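Side-chain contacts in sulfate permease family protein (Vibrio cholerae, PDB 4DGH), which is the STAS domain of a SulP-family membrane protein that probably works as an anion transporter: residues 68-73 against 100-105; 6-11 against 117-122; 76-79 against 83-86. All blocks are in the same frame, centred on the assembly; numbering follows the deposited sequence.

Interaction 1: 68-73 against 100-105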
ATOM      1  N   GLN A  68     -20.172  -4.346  -2.399  1.00 22.07           N
ATOM      2  CA  GLN A  68     -20.367  -5.275  -1.290  1.00 24.12           C
ATOM      3  C   GLN A  68     -19.317  -5.039  -0.194  1.00 23.42           C
ATOM      4  O   GLN A  68     -19.605  -5.194   0.983  1.00 23.70           O
ATOM      5  CB  GLN A  68     -20.320  -6.713  -1.780  1.00 25.02           C
ATOM      6  CG  GLN A  68     -21.598  -7.068  -2.538  1.00 28.62           C
ATOM      7  CD  GLN A  68     -21.469  -8.379  -3.297  1.00 30.42           C
ATOM      8  OE1 GLN A  68     -20.882  -8.405  -4.394  1.00 31.89           O
ATOM      9  NE2 GLN A  68     -22.036  -9.468  -2.757  1.00 27.89           N
ATOM     10  N   THR A  69     -18.124  -4.621  -0.583  1.00 23.12           N
ATOM     11  CA  THR A  69     -17.108  -4.226   0.405  1.00 22.26           C
ATOM     12  C   THR A  69     -17.536  -3.013   1.199  1.00 22.68           C
ATOM     13  O   THR A  69     -17.380  -2.977   2.435  1.00 22.72           O
ATOM     14  CB  THR A  69     -15.770  -4.026  -0.334  1.00 23.87           C
ATOM     15  OG1 THR A  69     -15.460  -5.260  -0.962  1.00 26.20           O
ATOM     16  CG2 THR A  69     -14.610  -3.718   0.609  1.00 24.76           C
ATOM     17  N   LEU A  70     -18.024  -1.974   0.499  1.00 22.22           N
ATOM     18  CA  LEU A  70     -18.464  -0.754   1.172  1.00 20.82           C
ATOM     19  C   LEU A  70     -19.654  -1.069   2.094  1.00 22.13           C
ATOM     20  O   LEU A  70     -19.756  -0.524   3.202  1.00 19.92           O
ATOM     21  CB  LEU A  70     -18.833   0.336   0.164  1.00 19.46           C
ATOM     22  CG  LEU A  70     -19.418   1.622   0.653  1.00 20.86           C
ATOM     23  CD1 LEU A  70     -18.433   2.343   1.588  1.00 22.18           C
ATOM     24  CD2 LEU A  70     -19.696   2.610  -0.458  1.00 20.44           C
ATOM     25  N   GLU A  71     -20.602  -1.879   1.598  1.00 22.67           N
ATOM     26  CA  GLU A  71     -21.713  -2.312   2.441  1.00 26.93           C
ATOM     27  C   GLU A  71     -21.289  -2.976   3.780  1.00 25.34           C
ATOM     28  O   GLU A  71     -21.783  -2.625   4.847  1.00 24.04           O
ATOM     29  CB  GLU A  71     -22.628  -3.243   1.619  1.00 31.54           C
ATOM     30  CG  GLU A  71     -23.698  -3.835   2.515  1.00 42.09           C
ATOM     31  CD  GLU A  71     -24.670  -4.723   1.773  1.00 56.29           C
ATOM     32  OE1 GLU A  71     -24.291  -5.228   0.665  1.00 63.21           O
ATOM     33  OE2 GLU A  71     -25.803  -4.929   2.320  1.00 64.25           O
ATOM     34  N   GLU A  72     -20.406  -3.949   3.703  1.00 26.36           N
ATOM     35  CA  GLU A  72     -19.918  -4.702   4.860  1.00 28.18           C
ATOM     36  C   GLU A  72     -19.203  -3.753   5.813  1.00 25.01           C
ATOM     37  O   GLU A  72     -19.460  -3.806   7.010  1.00 24.21           O
ATOM     38  CB  GLU A  72     -18.930  -5.809   4.421  1.00 35.73           C
ATOM     39  CG  GLU A  72     -18.327  -6.563   5.604  1.00 45.90           C
ATOM     40  CD  GLU A  72     -17.667  -7.912   5.220  1.00 65.48           C
ATOM     41  OE1 GLU A  72     -16.938  -7.989   4.179  1.00 68.37           O
ATOM     42  OE2 GLU A  72     -17.856  -8.923   5.973  1.00 70.96           O
HETATM   43  N   MSE A  73     -18.357  -2.868   5.290  0.70 22.92           N
HETATM   44  CA  MSE A  73     -17.704  -1.865   6.136  0.70 22.69           C
HETATM   45  C   MSE A  73     -18.685  -0.992   6.900  0.70 21.58           C
HETATM   46  O   MSE A  73     -18.529  -0.758   8.090  0.70 20.86           O
HETATM   47  CB  MSE A  73     -16.830  -0.984   5.241  0.70 24.20           C
HETATM   48  CG  MSE A  73     -15.785  -0.315   6.118  0.70 28.22           C
HETATM   49 SE   MSE A  73     -14.879   1.047   5.021  0.63 32.77          SE
HETATM   50  CE  MSE A  73     -13.544   1.862   6.174  0.70 35.32           C
ATOM     51  N   ALA A 100     -27.659   0.495  -5.579  1.00 28.77           N
ATOM     52  CA  ALA A 100     -27.161  -0.608  -4.795  1.00 30.17           C
ATOM     53  C   ALA A 100     -27.670  -0.699  -3.383  1.00 31.28           C
ATOM     54  O   ALA A 100     -27.425  -1.719  -2.724  1.00 33.14           O
ATOM     55  CB  ALA A 100     -25.643  -0.592  -4.783  1.00 34.05           C
ATOM     56  N   GLY A 101     -28.424   0.298  -2.918  1.00 25.87           N
ATOM     57  CA  GLY A 101     -28.898   0.293  -1.542  1.00 27.63           C
ATOM     58  C   GLY A 101     -27.927   0.886  -0.504  1.00 26.47           C
ATOM     59  O   GLY A 101     -28.144   0.746   0.716  1.00 28.06           O
ATOM     60  N   ILE A 102     -26.849   1.529  -0.946  1.00 23.27           N
ATOM     61  CA  ILE A 102     -25.926   2.139   0.053  1.00 23.37           C
ATOM     62  C   ILE A 102     -26.620   3.358   0.667  1.00 23.43           C
ATOM     63  O   ILE A 102     -26.524   3.620   1.875  1.00 23.12           O
ATOM     64  CB  ILE A 102     -24.544   2.487  -0.533  1.00 24.47           C
ATOM     65  CG1 ILE A 102     -23.826   1.197  -1.050  1.00 26.27           C
ATOM     66  CG2 ILE A 102     -23.679   3.201   0.503  1.00 24.31           C
ATOM     67  CD1 ILE A 102     -23.664   0.136   0.029  1.00 29.06           C
ATOM     68  N   VAL A 103     -27.350   4.102  -0.159  1.00 22.95           N
ATOM     69  CA  VAL A 103     -27.998   5.331   0.354  1.00 23.68           C
ATOM     70  C   VAL A 103     -29.036   4.923   1.399  1.00 24.63           C
ATOM     71  O   VAL A 103     -29.087   5.522   2.456  1.00 25.30           O
ATOM     72  CB  VAL A 103     -28.600   6.188  -0.779  1.00 23.77           C
ATOM     73  CG1 VAL A 103     -29.521   7.284  -0.224  1.00 25.49           C
ATOM     74  CG2 VAL A 103     -27.484   6.774  -1.639  1.00 22.09           C
ATOM     75  N   LYS A 104     -29.814   3.890   1.099  0.70 25.93           N
ATOM     76  CA  LYS A 104     -30.753   3.288   2.059  0.70 27.87           C
ATOM     77  C   LYS A 104     -30.052   3.007   3.333  0.70 26.43           C
ATOM     78  O   LYS A 104     -30.510   3.420   4.382  0.70 26.77           O
ATOM     79  CB  LYS A 104     -31.356   1.960   1.527  0.70 30.55           C
ATOM     80  CG  LYS A 104     -32.265   1.279   2.549  0.70 31.83           C
ATOM     81  CD  LYS A 104     -32.441  -0.203   2.253  0.70 36.60           C
ATOM     82  CE  LYS A 104     -33.384  -0.806   3.279  0.70 38.56           C
ATOM     83  NZ  LYS A 104     -33.960  -2.048   2.719  0.70 38.66           N
ATOM     84  N   LEU A 105     -28.899   2.340   3.246  1.00 25.58           N
ATOM     85  CA  LEU A 105     -28.197   1.924   4.444  1.00 25.60           C
ATOM     86  C   LEU A 105     -27.810   3.078   5.323  1.00 25.10           C
ATOM     87  O   LEU A 105     -27.946   3.005   6.529  1.00 24.24           O
ATOM     88  CB  LEU A 105     -26.947   1.172   4.024  1.00 25.35           C
ATOM     89  CG  LEU A 105     -26.066   0.505   5.050  1.00 27.56           C
ATOM     90  CD1 LEU A 105     -26.960  -0.287   6.024  1.00 34.12           C
ATOM     91  CD2 LEU A 105     -25.051  -0.352   4.254  1.00 28.33           C
TER
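I102 sends its two branches to different residues of helix 64-78. Its CD1 lies 3.9 Å from CB of E71, against the root of that side chain, while CG2 reaches CD2 of L70 at 4.1 Å. The side chains of L70 and I102 meet at a slant, methyl to methyl, on the buried side of the seam.

One turn on, L105 takes the more open side. Its CD2 comes to 4.0 Å from the backbone O of E71 and also touches CG of the same residue, with the two side chains crossing at about a right angle. E71 therefore contributes its aliphatic part and its backbone to the contact. Its chain is extended, with CG anti to the backbone N (chi1 173°), and this carries the carboxylate beyond the two apolar residues instead of between them.

G101 lies at the junction of two helices: with positive phi (86°) it closes helix 91-99 in a Schellman motif and occupies the N-cap position of helix 102-106, where L105 N bonds to G101 O.

The contact joins helices 64-78 and 102-106 of the STAS domain. L97 of helix 91-99 packs on L70 and I102, and I74 of helix 64-78 packs on I102 and L105. T69, elsewhere on helix 64-78, meets helix 32-44 and V41 of a second subunit, while I102 also meets I86 of strand 83-87.

Interaction 2: 6-11 against 117-122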
ATOM      1  N   SER A   6      -9.850  22.886   7.964  1.00 30.70           N
ATOM      2  CA  SER A   6      -9.527  24.015   8.835  1.00 34.90           C
ATOM      3  C   SER A   6     -10.581  25.162   8.760  1.00 31.09           C
ATOM      4  O   SER A   6     -10.899  25.781   9.760  1.00 30.00           O
ATOM      5  CB  SER A   6      -8.074  24.513   8.637  1.00 40.87           C
ATOM      6  OG  SER A   6      -8.006  25.339   7.495  1.00 50.56           O
ATOM      7  N   TYR A   7     -11.154  25.406   7.601  1.00 29.77           N
ATOM      8  CA  TYR A   7     -12.149  26.466   7.493  1.00 30.01           C
ATOM      9  C   TYR A   7     -13.438  26.169   8.289  1.00 27.83           C
ATOM     10  O   TYR A   7     -13.944  27.022   9.010  1.00 24.16           O
ATOM     11  CB  TYR A   7     -12.581  26.698   6.062  1.00 30.55           C
ATOM     12  CG  TYR A   7     -13.564  27.841   5.944  1.00 31.82           C
ATOM     13  CD1 TYR A   7     -13.134  29.150   6.196  1.00 31.58           C
ATOM     14  CD2 TYR A   7     -14.901  27.637   5.539  1.00 31.10           C
ATOM     15  CE1 TYR A   7     -13.981  30.208   6.079  1.00 33.59           C
ATOM     16  CE2 TYR A   7     -15.778  28.727   5.416  1.00 34.42           C
ATOM     17  CZ  TYR A   7     -15.310  29.988   5.694  1.00 35.91           C
ATOM     18  OH  TYR A   7     -16.104  31.112   5.618  1.00 41.83           O
ATOM     19  N   GLU A   8     -13.986  24.982   8.084  1.00 27.66           N
ATOM     20  CA  GLU A   8     -15.212  24.602   8.824  1.00 28.91           C
ATOM     21  C   GLU A   8     -14.979  24.481  10.322  1.00 28.63           C
ATOM     22  O   GLU A   8     -15.839  24.895  11.126  1.00 29.94           O
ATOM     23  CB  GLU A   8     -15.782  23.283   8.347  1.00 31.40           C
ATOM     24  CG  GLU A   8     -16.655  23.391   7.168  1.00 35.99           C
ATOM     25  CD  GLU A   8     -17.777  24.423   7.329  1.00 40.58           C
ATOM     26  OE1 GLU A   8     -18.473  24.471   8.366  1.00 37.45           O
ATOM     27  OE2 GLU A   8     -17.931  25.200   6.378  1.00 46.49           O
ATOM     28  N   LEU A   9     -13.825  23.955  10.687  1.00 26.17           N
ATOM     29  CA  LEU A   9     -13.451  23.933  12.120  1.00 28.18           C
ATOM     30  C   LEU A   9     -13.471  25.341  12.717  1.00 28.40           C
ATOM     31  O   LEU A   9     -14.130  25.575  13.777  1.00 27.68           O
ATOM     32  CB  LEU A   9     -12.133  23.220  12.361  1.00 26.75           C
ATOM     33  CG  LEU A   9     -12.154  21.658  12.163  1.00 26.87           C
ATOM     34  CD1 LEU A   9     -10.725  21.074  12.246  1.00 26.76           C
ATOM     35  CD2 LEU A   9     -13.025  20.923  13.195  1.00 23.18           C
ATOM     36  N   ALA A  10     -12.839  26.302  12.023  1.00 26.61           N
ATOM     37  CA  ALA A  10     -12.815  27.677  12.587  1.00 25.31           C
ATOM     38  C   ALA A  10     -14.237  28.273  12.615  1.00 27.54           C
ATOM     39  O   ALA A  10     -14.589  28.984  13.574  1.00 27.62           O
ATOM     40  CB  ALA A  10     -11.855  28.573  11.810  1.00 28.12           C
ATOM     41  N   GLN A  11     -15.071  27.976  11.619  1.00 26.83           N
ATOM     42  CA  GLN A  11     -16.444  28.415  11.648  1.00 26.68           C
ATOM     43  C   GLN A  11     -17.171  27.934  12.870  1.00 27.43           C
ATOM     44  O   GLN A  11     -18.096  28.647  13.370  1.00 27.28           O
ATOM     45  CB  GLN A  11     -17.186  28.029  10.388  1.00 28.99           C
ATOM     46  CG  GLN A  11     -16.736  28.771   9.123  1.00 32.48           C
ATOM     47  CD  GLN A  11     -16.983  30.288   9.184  1.00 36.84           C
ATOM     48  OE1 GLN A  11     -16.021  31.106   9.262  1.00 40.66           O
ATOM     49  NE2 GLN A  11     -18.258  30.677   9.168  1.00 34.27           N
ATOM     50  N   GLY A 117     -19.814  20.115   3.197  1.00 20.60           N
ATOM     51  CA  GLY A 117     -21.175  20.085   3.781  1.00 21.40           C
ATOM     52  C   GLY A 117     -21.391  18.905   4.780  1.00 20.07           C
ATOM     53  O   GLY A 117     -22.137  19.044   5.784  1.00 19.93           O
ATOM     54  N   ALA A 118     -20.738  17.764   4.541  1.00 18.64           N
ATOM     55  CA  ALA A 118     -20.794  16.645   5.549  1.00 18.15           C
ATOM     56  C   ALA A 118     -20.141  17.050   6.868  1.00 17.81           C
ATOM     57  O   ALA A 118     -20.674  16.765   7.948  1.00 17.79           O
ATOM     58  CB  ALA A 118     -20.050  15.400   4.948  1.00 16.90           C
ATOM     59  N   LEU A 119     -18.996  17.764   6.771  1.00 19.39           N
ATOM     60  CA  LEU A 119     -18.224  18.183   7.947  1.00 19.08           C
ATOM     61  C   LEU A 119     -19.025  19.217   8.738  1.00 20.12           C
ATOM     62  O   LEU A 119     -19.158  19.104   9.970  1.00 19.00           O
ATOM     63  CB  LEU A 119     -16.836  18.763   7.520  1.00 20.77           C
ATOM     64  CG  LEU A 119     -15.986  19.451   8.671  1.00 21.06           C
ATOM     65  CD1 LEU A 119     -15.711  18.328   9.661  1.00 19.81           C
ATOM     66  CD2 LEU A 119     -14.662  19.908   8.103  1.00 20.43           C
ATOM     67  N   SER A 120     -19.561  20.211   8.038  1.00 21.30           N
ATOM     68  CA  SER A 120     -20.474  21.199   8.641  1.00 23.82           C
ATOM     69  C   SER A 120     -21.669  20.520   9.358  1.00 23.80           C
ATOM     70  O   SER A 120     -21.965  20.757  10.573  1.00 23.40           O
ATOM     71  CB  SER A 120     -20.914  22.213   7.535  1.00 25.43           C
ATOM     72  OG  SER A 120     -22.020  22.955   8.046  1.00 35.41           O
ATOM     73  N   ALA A 121     -22.351  19.617   8.656  1.00 23.25           N
ATOM     74  CA  ALA A 121     -23.455  18.899   9.300  1.00 22.17           C
ATOM     75  C   ALA A 121     -23.039  18.092  10.526  1.00 21.94           C
ATOM     76  O   ALA A 121     -23.787  18.041  11.522  1.00 22.36           O
ATOM     77  CB  ALA A 121     -24.190  18.005   8.340  1.00 21.71           C
ATOM     78  N   ALA A 122     -21.882  17.464  10.478  1.00 20.75           N
ATOM     79  CA  ALA A 122     -21.466  16.615  11.606  1.00 20.80           C
ATOM     80  C   ALA A 122     -21.126  17.485  12.806  1.00 20.85           C
ATOM     81  O   ALA A 122     -21.499  17.177  13.981  1.00 19.87           O
ATOM     82  CB  ALA A 122     -20.193  15.824  11.249  1.00 20.98           C
TER
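E8 faces helix 115-128 and meets two consecutive residues of it, L119 with the start of its side chain and S120 with the end. Its CB sits 3.6 Å from CD2 of L119, with L119 CG at 3.9 Å, a snug apolar contact at the very base of the glutamate. CG is still beside the leucine, 4.1 Å from the same CD2. The two side chains slide past each other in opposite directions, and the leucine methyl CD2 lies by the root of the glutamate.

The chain then bends at chi2 (-52°), turning away from the leucine and folding the carboxylate over the serine. CD lies 3.8 Å from CB of S120, and OE1 is closer, 3.4 Å from that carbon. S120 OG is farther from OE1, at 3.9 Å: its first torsion, 167°, sets the hydroxyl anti to the backbone N, and the carboxylate oxygen meets the CH2 group instead. OE2 comes near the carboxylate of E116, a like-charge approach that may raise the proton affinity of one of the pair.

The contact joins the two terminal helices around the four-stranded parallel sheet of the STAS fold: helix 3-11 precedes the first strand, and helix 115-128 follows the last. The latter is packed on the sheet, L119 and A122 touching L21 of strand 21-25, and A118 touching I53 of strand 51-55. Helix 3-11 lies outside it as a further layer.

Next to E8, L9 extends the apolar packing through L123, farther along helix 115-128, and S6 packs on R92 of a third subunit.

Interaction 3: 76-79 against 83-86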
ATOM      1  N   SER A  76     -20.421  -2.917   9.631  1.00 25.89           N
ATOM      2  CA  SER A  76     -19.526  -3.106  10.738  1.00 26.27           C
ATOM      3  C   SER A  76     -19.405  -1.838  11.605  1.00 24.81           C
ATOM      4  O   SER A  76     -19.318  -1.947  12.815  1.00 26.00           O
ATOM      5  CB  SER A  76     -18.153  -3.613  10.261  1.00 28.34           C
ATOM      6  OG  SER A  76     -17.331  -2.508   9.857  1.00 34.52           O
ATOM      7  N   PHE A  77     -19.508  -0.633  11.029  1.00 21.94           N
ATOM      8  CA  PHE A  77     -19.524   0.594  11.862  1.00 21.78           C
ATOM      9  C   PHE A  77     -20.874   0.773  12.567  1.00 21.04           C
ATOM     10  O   PHE A  77     -20.940   1.184  13.719  1.00 22.66           O
ATOM     11  CB  PHE A  77     -19.209   1.861  10.986  1.00 21.49           C
ATOM     12  CG  PHE A  77     -17.895   1.757  10.225  1.00 24.88           C
ATOM     13  CD1 PHE A  77     -16.827   1.007  10.750  1.00 27.61           C
ATOM     14  CD2 PHE A  77     -17.706   2.422   9.032  1.00 26.82           C
ATOM     15  CE1 PHE A  77     -15.585   0.938  10.082  1.00 26.67           C
ATOM     16  CE2 PHE A  77     -16.483   2.354   8.327  1.00 25.76           C
ATOM     17  CZ  PHE A  77     -15.417   1.629   8.864  1.00 25.83           C
ATOM     18  N   HIS A  78     -21.959   0.512  11.855  1.00 22.02           N
ATOM     19  CA  HIS A  78     -23.318   0.717  12.388  1.00 23.28           C
ATOM     20  C   HIS A  78     -23.498  -0.161  13.583  1.00 27.50           C
ATOM     21  O   HIS A  78     -24.240   0.205  14.518  1.00 25.90           O
ATOM     22  CB  HIS A  78     -24.442   0.326  11.379  1.00 25.46           C
ATOM     23  CG  HIS A  78     -24.754   1.415  10.375  1.00 26.83           C
ATOM     24  ND1 HIS A  78     -25.599   1.236   9.320  1.00 26.40           N
ATOM     25  CD2 HIS A  78     -24.312   2.728  10.312  1.00 25.66           C
ATOM     26  CE1 HIS A  78     -25.676   2.397   8.623  1.00 27.68           C
ATOM     27  NE2 HIS A  78     -24.933   3.318   9.264  1.00 26.00           N
ATOM     28  N   LYS A  79     -22.884  -1.322  13.542  1.00 26.61           N
ATOM     29  CA  LYS A  79     -23.165  -2.237  14.633  1.00 31.31           C
ATOM     30  C   LYS A  79     -22.431  -1.805  15.911  1.00 31.80           C
ATOM     31  O   LYS A  79     -22.793  -2.278  16.993  1.00 32.57           O
ATOM     32  CB  LYS A  79     -22.963  -3.711  14.239  1.00 32.42           C
ATOM     33  CG  LYS A  79     -21.539  -4.122  14.227  1.00 32.73           C
ATOM     34  CD  LYS A  79     -21.298  -5.414  13.441  1.00 36.77           C
ATOM     35  CE  LYS A  79     -19.823  -5.749  13.545  1.00 37.91           C
ATOM     36  NZ  LYS A  79     -19.411  -6.898  12.691  1.00 41.25           N
ATOM     37  N   LYS A  83     -22.623   6.524  13.436  1.00 21.85           N
ATOM     38  CA  LYS A  83     -23.377   7.098  12.336  1.00 20.63           C
ATOM     39  C   LYS A  83     -22.415   7.432  11.202  1.00 20.04           C
ATOM     40  O   LYS A  83     -21.385   8.075  11.427  1.00 21.47           O
ATOM     41  CB  LYS A  83     -24.033   8.392  12.835  1.00 21.89           C
ATOM     42  CG  LYS A  83     -24.775   9.177  11.797  1.00 24.91           C
ATOM     43  CD  LYS A  83     -25.590  10.315  12.472  1.00 28.30           C
ATOM     44  CE  LYS A  83     -26.577  10.873  11.486  1.00 31.61           C
ATOM     45  NZ  LYS A  83     -27.509  11.885  12.138  1.00 33.90           N
ATOM     46  N   VAL A  84     -22.730   6.976  10.009  1.00 18.48           N
ATOM     47  CA  VAL A  84     -21.843   7.076   8.887  1.00 18.32           C
ATOM     48  C   VAL A  84     -22.432   8.067   7.903  1.00 18.52           C
ATOM     49  O   VAL A  84     -23.653   7.938   7.546  1.00 19.30           O
ATOM     50  CB  VAL A  84     -21.612   5.727   8.226  1.00 19.29           C
ATOM     51  CG1 VAL A  84     -20.746   5.880   6.941  1.00 18.19           C
ATOM     52  CG2 VAL A  84     -21.088   4.692   9.238  1.00 18.70           C
ATOM     53  N   LEU A  85     -21.672   9.134   7.605  1.00 16.64           N
ATOM     54  CA  LEU A  85     -22.024  10.024   6.507  1.00 17.28           C
ATOM     55  C   LEU A  85     -21.130   9.690   5.293  1.00 17.83           C
ATOM     56  O   LEU A  85     -20.002   9.261   5.470  1.00 19.04           O
ATOM     57  CB  LEU A  85     -21.796  11.502   6.855  1.00 18.09           C
ATOM     58  CG  LEU A  85     -22.720  12.259   7.826  1.00 21.68           C
ATOM     59  CD1 LEU A  85     -23.417  11.438   8.881  1.00 20.67           C
ATOM     60  CD2 LEU A  85     -22.151  13.570   8.340  1.00 19.90           C
ATOM     61  N   ILE A  86     -21.636   9.968   4.080  1.00 16.43           N
ATOM     62  CA  ILE A  86     -20.861   9.769   2.907  1.00 17.29           C
ATOM     63  C   ILE A  86     -20.773  11.115   2.188  1.00 18.61           C
ATOM     64  O   ILE A  86     -21.810  11.859   2.073  1.00 19.95           O
ATOM     65  CB  ILE A  86     -21.581   8.760   2.046  1.00 18.07           C
ATOM     66  CG1 ILE A  86     -21.482   7.330   2.674  1.00 19.28           C
ATOM     67  CG2 ILE A  86     -21.059   8.833   0.610  1.00 18.42           C
ATOM     68  CD1 ILE A  86     -22.333   6.358   1.844  1.00 19.91           C
TER
HETATM   69  O   HOH W   1     -25.264   5.971   8.936  1.00 26.40           O
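A right-handed beta-alpha-beta crossover in the parallel sheet of the STAS domain runs from strand 51-55 through helix 64-78 to strand 83-87; here the last turn of its helix packs on the start of its second strand. V84 points at the helix and makes the direct contacts through one methyl, CG2, which fits between two consecutive residues, F77 and H78.

CB of F77 is 3.8 Å from this methyl, and CD2 of its ring lies 4.1 Å from it. The methyl is at the ring edge, near the ring plane, and therefore does not stack on the aromatic face. H78 comes from the neighbouring position, with CD2 3.9 Å from V84 CG2 and the imidazole inclined to the methyl. Its CG is anti to the carbonyl carbon (chi1 -83°), which swings the ring toward the strand although CB itself points along the seam. Each of the two side chains crosses V84 at about a right angle.

A water bridges the imidazole NE2 and the strand backbone. It is hydrogen-bonded to NE2 of H78 at 2.7 Å and accepts the N-H of V84, with N 2.9 Å away. This ties the histidine tip to the strand backbone at the same residue whose methyl it touches.

Farther out, F77 packs on L52 of strand 51-55 and M42 of helix 32-44, while L105 of helix 102-106 touches H78. Within the sheet, K83 and L85 pair with strand 51-55, and V106 of helix 102-106 packs on V84 and I86.

In the fold
Interactions 1 and 3 share helix 64-78 and are neighbours, their centres about 10 Å apart; H78 and I86 of interaction 3 touch L105 and I102 of interaction 1. Together they join helices 64-78 and 102-106 to each other and to strand 83-87, on one face of the sheet. Interaction 2 lies on the opposite side of the chain's centre from interaction 1, about 25 Å away between centres, but meets interaction 3 through the sheet, where L85 touches A118 and A122. Along the chain, 76-79 and 83-86 fall between 68-73 and 100-105, and all of these between 6-11 and 117-122. Helices cover both faces of the parallel sheet, and the terminal helices meet on one of them.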